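Local coordinates for integron cassette protein (Vibrio cholerae, PDB 3FY6) that is of unknown function, but is encoded on a mobile integron gene cassette and forms a two-chain assembly with a novel fold, at residues A[23-28]-A[38-43]; A[69-74]-A[111-116]; A[75-80]-A[103-108]. All blocks are in the same frame, centred on the assembly; numbering follows the deposited sequence.

Contact 1: residues A[23-28]-A[38-43]; sequences RHETYI and ISMGAV
Ile28 and Ser39 pair across an antiparallel beta hairpin built from strands 23-31 and 35-40, which lie side by side in the five-stranded sheet. The short strand axes run at 154° and approach to 4.6 Å, the geometry of neighbouring antiparallel strands. Ile28 with Ser39 is a hydrogen-bonded pair: Ile28 N donates a hydrogen bond to Ser39 O at 2.7 Å, in the carbonyl plane, and Ser39 N returns one to Ile28 O at 2.8 Å. Both are nearly straight, the first with 161° at the hydrogen. A water bridges the same pair, donating to Ile28 O and bonding Ser39 OG, a hydroxyl further bonded to Thr44 OG1 on the next strand.

One residue along, Tyr27 and Met40, a selenomethionine, turn to the other face of the sheet. Met40 SE sits obliquely 4.7 Å from the Tyr27 ring centroid, a Met-aromatic contact. A bend at chi2 (-74°) curls the Met40 chain, and its SE also packs against Glu25 OE1 at 3.5 Å. The other carboxylate oxygen, Glu25 OE2, is salt-bridged to Arg23 NH1; it lies in the guanidinium plane but is met from above the carboxylate plane. Ile38 CG2 reaches the edge of the Tyr27 ring, near its plane, 4.2 Å from Tyr27 CD2. Tyr27 OH is hydrogen-bonded to Asp69 OD2, and Ile65 and Met66 of helix 62-67 touch the Tyr27 side chain, so this face of the hairpin looks toward that helix.

Met40 begins a type II' turn to Val43, which leads from strand 35-40 into strand 43-50, with Gly41 at positive phi. A second water bridges the two segments, donating to Thr26 O at 2.7 Å and accepting from Gly41 N at 3.1 Å.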
ATOM      1  N   ARG A  23     -19.633  -4.666  -2.111  1.00 12.89           N
ATOM      2  CA  ARG A  23     -20.208  -3.365  -2.453  1.00 13.01           C
ATOM      3  C   ARG A  23     -19.207  -2.249  -2.222  1.00 20.25           C
ATOM      4  O   ARG A  23     -18.212  -2.430  -1.516  1.00 15.08           O
ATOM      5  CB  ARG A  23     -21.448  -3.076  -1.592  1.00 17.70           C
ATOM      6  CG  ARG A  23     -21.115  -2.732  -0.137  1.00 19.66           C
ATOM      7  CD  ARG A  23     -22.354  -2.668   0.758  1.00 18.93           C
ATOM      8  NE  ARG A  23     -23.263  -1.606   0.334  1.00 35.25           N
ATOM      9  CZ  ARG A  23     -23.192  -0.343   0.750  1.00 44.12           C
ATOM     10  NH1 ARG A  23     -22.253   0.026   1.610  1.00 49.12           N
ATOM     11  NH2 ARG A  23     -24.063   0.553   0.305  1.00 47.28           N
ATOM     12  N   HIS A  24     -19.486  -1.082  -2.798  1.00 14.32           N
ATOM     13  CA  HIS A  24     -18.701   0.108  -2.487  1.00 18.85           C
ATOM     14  C   HIS A  24     -19.124   0.654  -1.129  1.00 24.12           C
ATOM     15  O   HIS A  24     -20.286   1.027  -0.934  1.00 22.61           O
ATOM     16  CB  HIS A  24     -18.881   1.176  -3.573  1.00 18.07           C
ATOM     17  CG  HIS A  24     -18.204   0.830  -4.861  1.00 26.39           C
ATOM     18  ND1 HIS A  24     -18.768  -0.012  -5.796  1.00 27.83           N
ATOM     19  CD2 HIS A  24     -16.996   1.188  -5.359  1.00 28.67           C
ATOM     20  CE1 HIS A  24     -17.938  -0.156  -6.814  1.00 28.78           C
ATOM     21  NE2 HIS A  24     -16.856   0.563  -6.575  1.00 29.99           N
ATOM     22  N   GLU A  25     -18.188   0.671  -0.186  1.00 17.17           N
ATOM     23  CA  GLU A  25     -18.428   1.269   1.122  1.00 15.63           C
ATOM     24  C   GLU A  25     -18.184   2.780   1.060  1.00 22.75           C
ATOM     25  O   GLU A  25     -17.258   3.248   0.388  1.00 19.15           O
ATOM     26  CB  GLU A  25     -17.524   0.635   2.172  1.00 23.52           C
ATOM     27  CG  GLU A  25     -17.769  -0.856   2.376  1.00 31.74           C
ATOM     28  CD  GLU A  25     -19.035  -1.129   3.172  1.00 39.62           C
ATOM     29  OE1 GLU A  25     -19.074  -0.762   4.362  1.00 46.48           O
ATOM     30  OE2 GLU A  25     -19.986  -1.717   2.616  1.00 42.51           O
ATOM     31  N   THR A  26     -19.020   3.540   1.756  1.00 18.80           N
ATOM     32  CA  THR A  26     -18.906   4.992   1.732  1.00 19.72           C
ATOM     33  C   THR A  26     -17.946   5.450   2.820  1.00 19.75           C
ATOM     34  O   THR A  26     -18.171   5.210   4.002  1.00 21.67           O
ATOM     35  CB  THR A  26     -20.284   5.677   1.921  1.00 23.92           C
ATOM     36  OG1 THR A  26     -21.197   5.219   0.913  1.00 21.10           O
ATOM     37  CG2 THR A  26     -20.150   7.202   1.835  1.00 20.40           C
ATOM     38  N   TYR A  27     -16.849   6.075   2.417  1.00 17.42           N
ATOM     39  CA  TYR A  27     -15.955   6.704   3.379  1.00 19.31           C
ATOM     40  C   TYR A  27     -16.244   8.192   3.351  1.00 21.57           C
ATOM     41  O   TYR A  27     -16.176   8.820   2.296  1.00 25.08           O
ATOM     42  CB  TYR A  27     -14.500   6.444   3.013  1.00 21.92           C
ATOM     43  CG  TYR A  27     -14.033   5.056   3.377  1.00 24.93           C
ATOM     44  CD1 TYR A  27     -14.585   3.936   2.768  1.00 22.77           C
ATOM     45  CD2 TYR A  27     -13.037   4.866   4.331  1.00 21.07           C
ATOM     46  CE1 TYR A  27     -14.158   2.661   3.100  1.00 25.44           C
ATOM     47  CE2 TYR A  27     -12.601   3.592   4.673  1.00 25.51           C
ATOM     48  CZ  TYR A  27     -13.163   2.495   4.055  1.00 26.51           C
ATOM     49  OH  TYR A  27     -12.747   1.233   4.401  1.00 33.10           O
ATOM     50  N   ILE A  28     -16.590   8.758   4.499  1.00 23.62           N
ATOM     51  CA  ILE A  28     -16.948  10.171   4.543  1.00 24.11           C
ATOM     52  C   ILE A  28     -15.772  10.995   5.046  1.00 23.96           C
ATOM     53  O   ILE A  28     -15.305  10.817   6.169  1.00 26.08           O
ATOM     54  CB  ILE A  28     -18.194  10.423   5.411  1.00 23.64           C
ATOM     55  CG1 ILE A  28     -19.329   9.496   4.981  1.00 24.45           C
ATOM     56  CG2 ILE A  28     -18.646  11.881   5.292  1.00 24.31           C
ATOM     57  CD1 ILE A  28     -20.557   9.581   5.863  1.00 27.05           C
ATOM     58  N   ILE A  38     -12.105  11.166   8.789  1.00 22.09           N
ATOM     59  CA  ILE A  38     -12.511  10.173   7.806  1.00 25.08           C
ATOM     60  C   ILE A  38     -13.317   9.115   8.535  1.00 27.26           C
ATOM     61  O   ILE A  38     -12.825   8.484   9.482  1.00 23.64           O
ATOM     62  CB  ILE A  38     -11.303   9.509   7.130  1.00 24.51           C
ATOM     63  CG1 ILE A  38     -10.395  10.570   6.497  1.00 23.00           C
ATOM     64  CG2 ILE A  38     -11.753   8.488   6.088  1.00 23.99           C
ATOM     65  CD1 ILE A  38      -8.944  10.114   6.359  1.00 22.66           C
ATOM     66  N   SER A  39     -14.561   8.941   8.102  1.00 21.30           N
ATOM     67  CA  SER A  39     -15.472   8.000   8.742  1.00 26.74           C
ATOM     68  C   SER A  39     -15.876   6.874   7.808  1.00 25.88           C
ATOM     69  O   SER A  39     -16.117   7.083   6.621  1.00 22.35           O
ATOM     70  CB  SER A  39     -16.728   8.727   9.231  1.00 30.39           C
ATOM     71  OG  SER A  39     -16.423   9.589  10.312  1.00 34.37           O
HETATM   72  N   MSE A  40     -15.949   5.674   8.365  1.00 33.78           N
HETATM   73  CA  MSE A  40     -16.482   4.521   7.670  1.00 26.91           C
HETATM   74  C   MSE A  40     -17.395   3.872   8.684  1.00 30.43           C
HETATM   75  O   MSE A  40     -16.925   3.324   9.683  1.00 28.16           O
HETATM   76  CB  MSE A  40     -15.356   3.559   7.296  1.00 30.48           C
HETATM   77  CG  MSE A  40     -15.596   2.785   6.000  1.00 40.55           C
HETATM   78 SE   MSE A  40     -16.918   1.337   6.072  0.37 54.05          SE
HETATM   79  CE  MSE A  40     -16.453   0.560   7.802  1.00 48.19           C
ATOM     80  N   GLY A  41     -18.700   3.958   8.454  1.00 34.46           N
ATOM     81  CA  GLY A  41     -19.655   3.450   9.421  1.00 34.81           C
ATOM     82  C   GLY A  41     -19.460   4.104  10.775  1.00 38.20           C
ATOM     83  O   GLY A  41     -19.523   5.325  10.898  1.00 42.33           O
ATOM     84  N   ALA A  42     -19.201   3.295  11.794  1.00 41.44           N
ATOM     85  CA  ALA A  42     -19.082   3.811  13.157  1.00 44.80           C
ATOM     86  C   ALA A  42     -17.660   4.254  13.521  1.00 42.81           C
ATOM     87  O   ALA A  42     -17.425   4.757  14.621  1.00 42.54           O
ATOM     88  CB  ALA A  42     -19.583   2.771  14.152  1.00 50.34           C
ATOM     89  N   VAL A  43     -16.718   4.073  12.601  1.00 30.19           N
ATOM     90  CA  VAL A  43     -15.317   4.337  12.899  1.00 28.74           C
ATOM     91  C   VAL A  43     -14.846   5.659  12.313  1.00 29.02           C
ATOM     92  O   VAL A  43     -15.041   5.922  11.133  1.00 32.01           O
ATOM     93  CB  VAL A  43     -14.414   3.229  12.338  1.00 33.30           C
ATOM     94  CG1 VAL A  43     -12.970   3.629  12.472  1.00 30.68           C
ATOM     95  CG2 VAL A  43     -14.683   1.905  13.047  1.00 39.89           C
TER
HETATM   96  O   HOH W   1     -19.594   5.834   6.181  1.00 32.89           O
HETATM   97  O   HOH W   2     -15.619  12.053   8.689  1.00 42.10           O

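Contact 2: residues A[69-74]-A[111-116]; sequences DSVYPP and KVTEAK
Val112 makes the main apolar contact between the loop 69-74 and the last turn of helix 95-114. Its two methyls divide the work: CG2 packs on the Pro74 ring, 4.0 Å from Pro74 CD, whereas CG1, anti to the backbone N (chi1 174°), lies 3.5 Å from Tyr72 O. Next to it, Val71 CG1 meets Thr113 OG1 at 3.8 Å, the two side chains crossing at about a right angle.

The polar links are made through water. One molecule accepts from Tyr72 N and bonds Thr113 OG1 at 2.7 Å; that hydroxyl also bonds Val109 O, one turn back. A second donates to Ser70 O and accepts from Lys116 NZ at 3.0 Å. Lys116 NZ is further bonded to Phe126 O and makes a cation-pi contact with the Phe126 ring, which also meets Tyr72 edge-to-face.

In the second shell, Ser70, at positive phi (59°), is the C-prime residue of a Schellman motif that ends helix 62-67, and the chain then runs on past helix 95-114. The loop thus bridges these two helices: Val71 and Pro73 touch Met66 on one and Val109 on the other, while Asp69 O is bonded to Ser18 OG of strand 10-18.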
ATOM      1  N   ASP A  69     -12.141  -3.798   5.724  1.00 25.53           N
ATOM      2  CA  ASP A  69     -13.040  -4.069   4.610  1.00 23.25           C
ATOM      3  C   ASP A  69     -12.396  -5.022   3.592  1.00 25.40           C
ATOM      4  O   ASP A  69     -12.890  -5.172   2.474  1.00 25.73           O
ATOM      5  CB  ASP A  69     -13.459  -2.771   3.921  1.00 20.78           C
ATOM      6  CG  ASP A  69     -14.541  -2.013   4.689  1.00 33.51           C
ATOM      7  OD1 ASP A  69     -15.189  -2.617   5.576  1.00 33.88           O
ATOM      8  OD2 ASP A  69     -14.742  -0.806   4.391  1.00 38.09           O
ATOM      9  N   SER A  70     -11.304  -5.671   3.990  1.00 21.27           N
ATOM     10  CA  SER A  70     -10.507  -6.482   3.062  1.00 21.27           C
ATOM     11  C   SER A  70      -9.980  -5.670   1.879  1.00 20.94           C
ATOM     12  O   SER A  70      -9.915  -6.164   0.753  1.00 20.28           O
ATOM     13  CB  SER A  70     -11.301  -7.692   2.555  1.00 29.77           C
ATOM     14  OG  SER A  70     -11.651  -8.550   3.627  1.00 37.28           O
ATOM     15  N   VAL A  71      -9.619  -4.420   2.143  1.00 24.19           N
ATOM     16  CA  VAL A  71      -9.041  -3.546   1.130  1.00 25.82           C
ATOM     17  C   VAL A  71      -7.589  -3.247   1.528  1.00 22.82           C
ATOM     18  O   VAL A  71      -7.319  -2.916   2.681  1.00 17.06           O
ATOM     19  CB  VAL A  71      -9.856  -2.223   0.996  1.00 16.85           C
ATOM     20  CG1 VAL A  71      -9.134  -1.220   0.111  1.00 15.87           C
ATOM     21  CG2 VAL A  71     -11.265  -2.511   0.465  1.00 14.06           C
ATOM     22  N   TYR A  72      -6.670  -3.379   0.574  1.00 16.30           N
ATOM     23  CA  TYR A  72      -5.240  -3.200   0.824  1.00 14.41           C
ATOM     24  C   TYR A  72      -4.712  -2.094  -0.071  1.00 17.82           C
ATOM     25  O   TYR A  72      -4.219  -2.351  -1.166  1.00 28.24           O
ATOM     26  CB  TYR A  72      -4.504  -4.535   0.590  1.00 16.49           C
ATOM     27  CG  TYR A  72      -5.159  -5.627   1.398  1.00 18.30           C
ATOM     28  CD1 TYR A  72      -4.804  -5.836   2.724  1.00 17.53           C
ATOM     29  CD2 TYR A  72      -6.205  -6.379   0.870  1.00 22.40           C
ATOM     30  CE1 TYR A  72      -5.436  -6.803   3.489  1.00 20.90           C
ATOM     31  CE2 TYR A  72      -6.842  -7.348   1.625  1.00 21.65           C
ATOM     32  CZ  TYR A  72      -6.451  -7.557   2.933  1.00 24.48           C
ATOM     33  OH  TYR A  72      -7.082  -8.517   3.695  1.00 29.17           O
ATOM     34  N   PRO A  73      -4.828  -0.846   0.401  1.00 18.76           N
ATOM     35  CA  PRO A  73      -4.509   0.348  -0.379  1.00 20.61           C
ATOM     36  C   PRO A  73      -3.014   0.587  -0.347  1.00 20.97           C
ATOM     37  O   PRO A  73      -2.345   0.101   0.560  1.00 15.60           O
ATOM     38  CB  PRO A  73      -5.200   1.474   0.403  1.00 21.95           C
ATOM     39  CG  PRO A  73      -5.542   0.886   1.764  1.00 21.94           C
ATOM     40  CD  PRO A  73      -5.042  -0.523   1.819  1.00 18.08           C
ATOM     41  N   PRO A  74      -2.485   1.328  -1.322  1.00 26.54           N
ATOM     42  CA  PRO A  74      -1.064   1.681  -1.243  1.00 19.74           C
ATOM     43  C   PRO A  74      -0.794   2.384   0.089  1.00 18.54           C
ATOM     44  O   PRO A  74      -1.671   3.072   0.616  1.00 21.70           O
ATOM     45  CB  PRO A  74      -0.884   2.642  -2.412  1.00 27.16           C
ATOM     46  CG  PRO A  74      -1.993   2.266  -3.381  1.00 24.46           C
ATOM     47  CD  PRO A  74      -3.142   1.882  -2.519  1.00 24.48           C
ATOM     48  N   LYS A 111      -8.812   0.393  -8.214  1.00 16.43           N
ATOM     49  CA  LYS A 111      -8.030  -0.321  -9.221  1.00 16.67           C
ATOM     50  C   LYS A 111      -7.058  -1.328  -8.584  1.00 13.43           C
ATOM     51  O   LYS A 111      -6.837  -2.414  -9.113  1.00 19.44           O
ATOM     52  CB  LYS A 111      -7.268   0.662 -10.115  1.00 17.44           C
ATOM     53  CG  LYS A 111      -8.151   1.375 -11.136  1.00 29.88           C
ATOM     54  CD  LYS A 111      -7.314   2.328 -11.979  1.00 44.84           C
ATOM     55  CE  LYS A 111      -8.164   3.337 -12.747  1.00 48.10           C
ATOM     56  NZ  LYS A 111      -7.309   4.388 -13.386  1.00 48.35           N
ATOM     57  N   VAL A 112      -6.474  -0.943  -7.459  1.00 14.04           N
ATOM     58  CA  VAL A 112      -5.565  -1.805  -6.714  1.00 15.28           C
ATOM     59  C   VAL A 112      -6.292  -3.079  -6.278  1.00 20.48           C
ATOM     60  O   VAL A 112      -5.818  -4.195  -6.503  1.00 17.09           O
ATOM     61  CB  VAL A 112      -5.015  -1.057  -5.490  1.00 13.63           C
ATOM     62  CG1 VAL A 112      -4.169  -1.993  -4.600  1.00 10.02           C
ATOM     63  CG2 VAL A 112      -4.182   0.146  -5.958  1.00 12.14           C
ATOM     64  N   THR A 113      -7.462  -2.895  -5.674  1.00 17.24           N
ATOM     65  CA  THR A 113      -8.286  -4.002  -5.206  1.00 12.62           C
ATOM     66  C   THR A 113      -8.630  -4.942  -6.357  1.00 16.93           C
ATOM     67  O   THR A 113      -8.474  -6.159  -6.253  1.00 23.37           O
ATOM     68  CB  THR A 113      -9.581  -3.462  -4.574  1.00 17.49           C
ATOM     69  OG1 THR A 113      -9.244  -2.670  -3.427  1.00 14.94           O
ATOM     70  CG2 THR A 113     -10.519  -4.619  -4.159  1.00 16.73           C
ATOM     71  N   GLU A 114      -9.084  -4.357  -7.461  1.00 20.53           N
ATOM     72  CA  GLU A 114      -9.461  -5.108  -8.650  1.00 25.46           C
ATOM     73  C   GLU A 114      -8.282  -5.918  -9.203  1.00 23.38           C
ATOM     74  O   GLU A 114      -8.464  -7.019  -9.720  1.00 18.46           O
ATOM     75  CB  GLU A 114     -10.014  -4.151  -9.718  1.00 26.37           C
ATOM     76  CG  GLU A 114     -10.261  -4.779 -11.082  1.00 40.31           C
ATOM     77  CD  GLU A 114     -10.608  -3.745 -12.157  1.00 60.71           C
ATOM     78  OE1 GLU A 114     -10.124  -2.588 -12.077  1.00 56.74           O
ATOM     79  OE2 GLU A 114     -11.365  -4.093 -13.092  1.00 69.57           O
ATOM     80  N   ALA A 115      -7.075  -5.376  -9.080  1.00 18.03           N
ATOM     81  CA  ALA A 115      -5.891  -6.026  -9.628  1.00 19.75           C
ATOM     82  C   ALA A 115      -5.183  -6.962  -8.644  1.00 20.01           C
ATOM     83  O   ALA A 115      -4.155  -7.533  -8.968  1.00 16.14           O
ATOM     84  CB  ALA A 115      -4.908  -4.968 -10.152  1.00 13.55           C
ATOM     85  N   LYS A 116      -5.715  -7.105  -7.439  1.00 23.53           N
ATOM     86  CA  LYS A 116      -5.089  -7.965  -6.439  1.00 17.26           C
ATOM     87  C   LYS A 116      -4.848  -9.381  -6.984  1.00 21.19           C
ATOM     88  O   LYS A 116      -5.695  -9.930  -7.668  1.00 19.37           O
ATOM     89  CB  LYS A 116      -5.969  -8.030  -5.193  1.00 22.65           C
ATOM     90  CG  LYS A 116      -5.316  -8.661  -3.977  1.00 32.31           C
ATOM     91  CD  LYS A 116      -6.240  -8.605  -2.761  1.00 38.65           C
ATOM     92  CE  LYS A 116      -7.400  -9.581  -2.895  1.00 42.31           C
ATOM     93  NZ  LYS A 116      -8.358  -9.481  -1.752  1.00 47.44           N
TER
HETATM   94  O   HOH W   3      -8.738  -6.507  -1.625  1.00 31.88           O
HETATM   95  O   HOH W   4      -7.270  -3.996  -2.109  1.00 17.50           O

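Contact 3: residues A[75-80]-A[103-108]; sequences EITQNL and ELVAQW
Leu80 and Trp108 meet in a buried interface between residues 76-80, at the start of helix 77-89, and helix 95-114. The Leu80 side chain can be traced outward. Its CB points toward the partner helix and lies 4.2 Å from Val105 CG2. CG follows beside the backbone N (chi1 -60°), and chi2 of -162° then puts CD1 between two residues about one helical turn apart: it is 3.9 Å from Val105 CG2 and 3.8 Å from Trp108 CZ3. The approach to the indole is oblique, and the two side chains cross at about a right angle.

Ile76 comes to the same six-membered ring differently. Its CG2 stands at the ring edge, near the plane, 3.9 Å from Trp108 CH2. The other methyl of Val105, CG1, meets Thr77 CG2 at 3.9 Å. Thr77 turns only its methyl to this interface; its OG1 bonds Pro74 O, just before the helix.

Both contacts with Trp108 fall on the benzo ring of the indole, while at its polar end NE1 donates to Val112 O of the second subunit. That bond should fix the rotation of the ring and satisfies a buried N-H.

Around the pair, Thr77 leans on Leu62 and Gln63 of helix 62-67. Trp122 of the second subunit packs against Val105. On the side of helix 95-114 away from helix 77-89, Ala106 packs on Ile16 of strand 10-18.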
ATOM      1  N   GLU A  75       0.395   2.195   0.647  1.00 23.66           N
ATOM      2  CA  GLU A  75       0.698   2.732   1.971  1.00 26.81           C
ATOM      3  C   GLU A  75       0.659   4.270   2.009  1.00 29.38           C
ATOM      4  O   GLU A  75       0.362   4.860   3.043  1.00 28.51           O
ATOM      5  CB  GLU A  75       2.053   2.199   2.462  1.00 35.30           C
ATOM      6  CG  GLU A  75       2.782   3.108   3.457  1.00 54.16           C
ATOM      7  CD  GLU A  75       2.134   3.134   4.837  1.00 62.94           C
ATOM      8  OE1 GLU A  75       1.556   2.102   5.244  1.00 68.95           O
ATOM      9  OE2 GLU A  75       2.213   4.183   5.517  1.00 59.18           O
ATOM     10  N   ILE A  76       0.944   4.909   0.877  1.00 23.17           N
ATOM     11  CA  ILE A  76       0.939   6.370   0.793  1.00 19.39           C
ATOM     12  C   ILE A  76      -0.467   7.005   0.748  1.00 17.26           C
ATOM     13  O   ILE A  76      -0.602   8.230   0.753  1.00 17.21           O
ATOM     14  CB  ILE A  76       1.699   6.835  -0.454  1.00 18.94           C
ATOM     15  CG1 ILE A  76       2.099   8.309  -0.318  1.00 19.75           C
ATOM     16  CG2 ILE A  76       0.858   6.573  -1.717  1.00 13.46           C
ATOM     17  CD1 ILE A  76       2.931   8.830  -1.492  1.00 25.52           C
ATOM     18  N   THR A  77      -1.504   6.180   0.701  1.00 19.68           N
ATOM     19  CA  THR A  77      -2.877   6.684   0.568  1.00 16.90           C
ATOM     20  C   THR A  77      -3.251   7.760   1.607  1.00 20.17           C
ATOM     21  O   THR A  77      -3.827   8.788   1.271  1.00 22.22           O
ATOM     22  CB  THR A  77      -3.895   5.524   0.612  1.00 18.99           C
ATOM     23  OG1 THR A  77      -3.594   4.600  -0.443  1.00 21.00           O
ATOM     24  CG2 THR A  77      -5.327   6.047   0.431  1.00 19.50           C
ATOM     25  N   GLN A  78      -2.924   7.522   2.868  1.00 19.77           N
ATOM     26  CA  GLN A  78      -3.298   8.439   3.925  1.00 20.52           C
ATOM     27  C   GLN A  78      -2.617   9.780   3.712  1.00 18.03           C
ATOM     28  O   GLN A  78      -3.207  10.835   3.933  1.00 14.96           O
ATOM     29  CB  GLN A  78      -2.901   7.870   5.282  1.00 17.22           C
ATOM     30  CG  GLN A  78      -3.152   8.798   6.446  1.00 22.98           C
ATOM     31  CD  GLN A  78      -3.076   8.061   7.771  1.00 28.81           C
ATOM     32  OE1 GLN A  78      -2.155   8.266   8.562  1.00 34.18           O
ATOM     33  NE2 GLN A  78      -4.028   7.176   8.002  1.00 24.75           N
ATOM     34  N   ASN A  79      -1.367   9.713   3.271  1.00 15.52           N
ATOM     35  CA  ASN A  79      -0.565  10.889   3.011  1.00 15.54           C
ATOM     36  C   ASN A  79      -1.182  11.698   1.864  1.00 13.34           C
ATOM     37  O   ASN A  79      -1.210  12.929   1.908  1.00 17.54           O
ATOM     38  CB  ASN A  79       0.884  10.479   2.697  1.00 15.79           C
ATOM     39  CG  ASN A  79       1.764  11.664   2.358  1.00 27.99           C
ATOM     40  OD1 ASN A  79       1.953  11.992   1.191  1.00 36.16           O
ATOM     41  ND2 ASN A  79       2.289  12.330   3.379  1.00 29.72           N
ATOM     42  N   LEU A  80      -1.704  11.009   0.856  1.00 13.45           N
ATOM     43  CA  LEU A  80      -2.445  11.696  -0.217  1.00 15.05           C
ATOM     44  C   LEU A  80      -3.657  12.450   0.325  1.00 18.81           C
ATOM     45  O   LEU A  80      -3.884  13.604  -0.036  1.00 18.11           O
ATOM     46  CB  LEU A  80      -2.903  10.722  -1.299  1.00 15.77           C
ATOM     47  CG  LEU A  80      -1.823   9.941  -2.047  1.00 17.89           C
ATOM     48  CD1 LEU A  80      -2.403   9.401  -3.342  1.00 16.53           C
ATOM     49  CD2 LEU A  80      -0.597  10.802  -2.319  1.00 11.64           C
ATOM     50  N   GLU A 103     -11.529  11.855  -5.103  1.00 15.06           N
ATOM     51  CA  GLU A 103     -12.164  10.796  -5.876  1.00 18.10           C
ATOM     52  C   GLU A 103     -11.164  10.048  -6.751  1.00 22.91           C
ATOM     53  O   GLU A 103     -11.339   8.855  -7.004  1.00 16.15           O
ATOM     54  CB  GLU A 103     -13.326  11.343  -6.709  1.00 19.60           C
ATOM     55  CG  GLU A 103     -14.541  11.710  -5.831  1.00 35.32           C
ATOM     56  CD  GLU A 103     -15.721  12.292  -6.609  1.00 39.51           C
ATOM     57  OE1 GLU A 103     -15.507  12.864  -7.700  1.00 37.06           O
ATOM     58  OE2 GLU A 103     -16.867  12.183  -6.119  1.00 41.27           O
ATOM     59  N   LEU A 104     -10.118  10.735  -7.214  1.00 16.74           N
ATOM     60  CA  LEU A 104      -9.105  10.048  -8.001  1.00 16.06           C
ATOM     61  C   LEU A 104      -8.294   9.104  -7.095  1.00 16.01           C
ATOM     62  O   LEU A 104      -7.795   8.064  -7.545  1.00 16.31           O
ATOM     63  CB  LEU A 104      -8.186  11.029  -8.752  1.00 13.64           C
ATOM     64  CG  LEU A 104      -8.789  11.969  -9.804  1.00 15.43           C
ATOM     65  CD1 LEU A 104      -7.681  12.784 -10.485  1.00 16.17           C
ATOM     66  CD2 LEU A 104      -9.584  11.195 -10.853  1.00 20.01           C
ATOM     67  N   VAL A 105      -8.158   9.457  -5.821  1.00 11.04           N
ATOM     68  CA  VAL A 105      -7.466   8.556  -4.909  1.00 15.23           C
ATOM     69  C   VAL A 105      -8.323   7.311  -4.648  1.00 21.13           C
ATOM     70  O   VAL A 105      -7.819   6.185  -4.638  1.00 16.69           O
ATOM     71  CB  VAL A 105      -7.111   9.225  -3.584  1.00 15.44           C
ATOM     72  CG1 VAL A 105      -6.445   8.213  -2.665  1.00 15.15           C
ATOM     73  CG2 VAL A 105      -6.181  10.407  -3.827  1.00 14.03           C
ATOM     74  N   ALA A 106      -9.626   7.511  -4.453  1.00 16.90           N
ATOM     75  CA  ALA A 106     -10.532   6.382  -4.254  1.00 15.40           C
ATOM     76  C   ALA A 106     -10.506   5.481  -5.475  1.00 17.15           C
ATOM     77  O   ALA A 106     -10.470   4.257  -5.354  1.00 14.88           O
ATOM     78  CB  ALA A 106     -11.968   6.863  -3.968  1.00 14.99           C
ATOM     79  N   GLN A 107     -10.516   6.098  -6.654  1.00 14.11           N
ATOM     80  CA  GLN A 107     -10.473   5.364  -7.909  1.00 16.49           C
ATOM     81  C   GLN A 107      -9.217   4.497  -8.004  1.00 20.33           C
ATOM     82  O   GLN A 107      -9.266   3.350  -8.472  1.00 14.12           O
ATOM     83  CB  GLN A 107     -10.538   6.344  -9.082  1.00 22.12           C
ATOM     84  CG  GLN A 107     -10.418   5.727 -10.465  1.00 29.49           C
ATOM     85  CD  GLN A 107     -10.360   6.786 -11.550  1.00 43.77           C
ATOM     86  OE1 GLN A 107     -10.944   7.859 -11.410  1.00 48.62           O
ATOM     87  NE2 GLN A 107      -9.645   6.494 -12.631  1.00 50.61           N
ATOM     88  N   TRP A 108      -8.090   5.052  -7.562  1.00 13.53           N
ATOM     89  CA  TRP A 108      -6.832   4.316  -7.529  1.00 12.23           C
ATOM     90  C   TRP A 108      -6.938   3.101  -6.597  1.00 14.48           C
ATOM     91  O   TRP A 108      -6.576   1.979  -6.959  1.00 13.77           O
ATOM     92  CB  TRP A 108      -5.709   5.233  -7.042  1.00  9.91           C
ATOM     93  CG  TRP A 108      -4.335   4.612  -7.086  1.00 13.27           C
ATOM     94  CD1 TRP A 108      -3.880   3.688  -7.979  1.00 10.13           C
ATOM     95  CD2 TRP A 108      -3.224   4.931  -6.239  1.00 12.40           C
ATOM     96  NE1 TRP A 108      -2.555   3.399  -7.731  1.00 14.78           N
ATOM     97  CE2 TRP A 108      -2.132   4.144  -6.663  1.00 11.01           C
ATOM     98  CE3 TRP A 108      -3.052   5.791  -5.152  1.00 16.56           C
ATOM     99  CZ2 TRP A 108      -0.894   4.191  -6.037  1.00 15.19           C
ATOM    100  CZ3 TRP A 108      -1.814   5.842  -4.532  1.00 17.55           C
ATOM    101  CH2 TRP A 108      -0.752   5.056  -4.982  1.00 15.83           C
TER

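Overall arrangement
Contact 1, on the 23-31/35-40 hairpin, comes before contacts 2 and 3 along the chain, which lie in its helical half. Contact 3 (75-80 with 103-108) falls within the stretch of chain that contact 2 (69-74 with 111-116) brackets, and both use helix 95-114; their centres lie 11 Å apart, and Pro74 CG touches Trp108 CH2 at 3.4 Å. Contact 2 also reaches the sheet: 2.9 Å between Tyr27 OH and Asp69 OD2 joins it to contact 1, and Met40 SE packs on the same OD2. Contacts 1 and 3 come no nearer than about 6 Å between atoms. Contacts 2 and 3 both adjoin the second subunit, whereas contact 1 does not.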